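Local atomic coordinates of monosaccharide ABC transporter substrate-binding protein, CUT2 family (Bradyrhizobium sp., PDB entry 4YHS), a protein that probably binds a sugar or related small solute in the periplasm and delivers it to a CUT2-type ABC importer. Residues Arg265-Lys268 with Gly269-Leu273. Sequence-based numbering, arbitrary orientation.
Sequences RGLK and GKVDL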
# COMPACT_ATOMS: atom_id res chain seq x y z
N ARG A 265 -9.51 26.96 12.27
CA ARG A 265 -10.95 27.18 12.45
C ARG A 265 -11.42 26.88 13.87
O ARG A 265 -12.60 27.01 14.16
CB ARG A 265 -11.74 26.31 11.48
CG ARG A 265 -11.72 26.82 10.05
CD ARG A 265 -12.40 25.81 9.13
NE ARG A 265 -12.83 26.38 7.86
CZ ARG A 265 -14.05 26.84 7.60
NH1 ARG A 265 -15.01 26.83 8.53
NH2 ARG A 265 -14.32 27.32 6.40
N GLY A 266 -10.51 26.46 14.74
CA GLY A 266 -10.86 26.14 16.11
C GLY A 266 -11.75 24.91 16.26
O GLY A 266 -12.58 24.84 17.18
N LEU A 267 -11.57 23.94 15.37
CA LEU A 267 -12.38 22.72 15.34
C LEU A 267 -11.69 21.48 15.91
O LEU A 267 -12.19 20.38 15.77
CB LEU A 267 -12.79 22.41 13.89
CG LEU A 267 -13.63 23.47 13.20
CD1 LEU A 267 -13.85 23.13 11.72
CD2 LEU A 267 -14.96 23.65 13.88
N LYS A 268 -10.54 21.65 16.56
CA LYS A 268 -9.82 20.47 17.03
C LYS A 268 -10.71 19.67 18.00
O LYS A 268 -11.37 20.25 18.87
CB LYS A 268 -8.52 20.89 17.70
CG LYS A 268 -7.61 19.73 18.08
CD LYS A 268 -6.90 19.97 19.42
CE LYS A 268 -5.38 19.93 19.31
NZ LYS A 268 -4.75 19.77 20.65
N GLY A 269 -10.77 18.35 17.81
CA GLY A 269 -11.62 17.48 18.61
C GLY A 269 -13.10 17.51 18.26
O GLY A 269 -13.86 16.62 18.70
N LYS A 270 -13.54 18.53 17.51
CA LYS A 270 -14.92 18.58 17.01
C LYS A 270 -15.04 17.85 15.69
O LYS A 270 -16.08 17.26 15.38
CB LYS A 270 -15.38 20.02 16.79
CG LYS A 270 -15.44 20.87 18.07
CD LYS A 270 -16.11 22.21 17.79
CE LYS A 270 -15.99 23.13 18.97
NZ LYS A 270 -16.38 24.51 18.60
N VAL A 271 -14.00 17.95 14.88
CA VAL A 271 -13.92 17.23 13.63
C VAL A 271 -12.69 16.35 13.69
O VAL A 271 -11.60 16.85 13.96
CB VAL A 271 -13.84 18.20 12.43
CG1 VAL A 271 -13.68 17.42 11.10
CG2 VAL A 271 -15.04 19.17 12.41
N ASP A 272 -12.87 15.05 13.49
CA ASP A 272 -11.75 14.12 13.40
C ASP A 272 -11.36 13.78 11.97
O ASP A 272 -12.19 13.78 11.05
CB ASP A 272 -12.07 12.85 14.16
CG ASP A 272 -11.95 13.03 15.65
OD1 ASP A 272 -10.82 13.21 16.10
OD2 ASP A 272 -12.98 13.03 16.35
N LEU A 273 -10.07 13.51 11.80
CA LEU A 273 -9.49 13.29 10.48
C LEU A 273 -9.12 11.83 10.28
O LEU A 273 -8.57 11.19 11.18
CB LEU A 273 -8.29 14.19 10.28
CG LEU A 273 -8.52 15.65 10.65
CD1 LEU A 273 -7.23 16.44 10.53
CD2 LEU A 273 -9.58 16.26 9.73
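With Leu267 CG anti to its carbonyl carbon (chi1 -61°) and Val271 CG2 likewise anti to its own, Leu267 CD1 and Val271 CG2 are turned toward each other once the turn has brought the two residues together. The two branches run alongside each other in the same direction, Leu267 CD1 lying 4.2 Å from Val271 CG2. Lys270 has the same first torsion and an extended chain, which carries its CD past Leu267 CD2 at 4.3 Å and leaves Lys270 NZ 4.1 Å from Gly266 O, a loose approach. The polar centre is Leu267 O, which accepts two backbone N-H groups. Val271 N lies 3.2 Å from Leu267 O and comes nearly straight onto the carbonyl (C=O...N 165°). Lys270 N, 2.9 Å from Leu267 O, sits above the carbonyl plane. The bond from Lys270 closes a type II beta turn over Lys268 and Gly269, with glycine at the position where phi is positive (76°). Immediately before Leu267, Gly266, also with positive phi, forms the Schellman motif that follows helix 252-264. The stretch is thus the surface alpha-to-beta connection that leads into edge strand 272-275 of a parallel sheet. With two donors on one carbonyl, the turn is closed by main-chain bonding, while both lysine chains stay at the exposed surface; Val271 is buried against Val248 of the neighbouring strand, and Leu267, partly exposed, lies over Ile262 and Leu239.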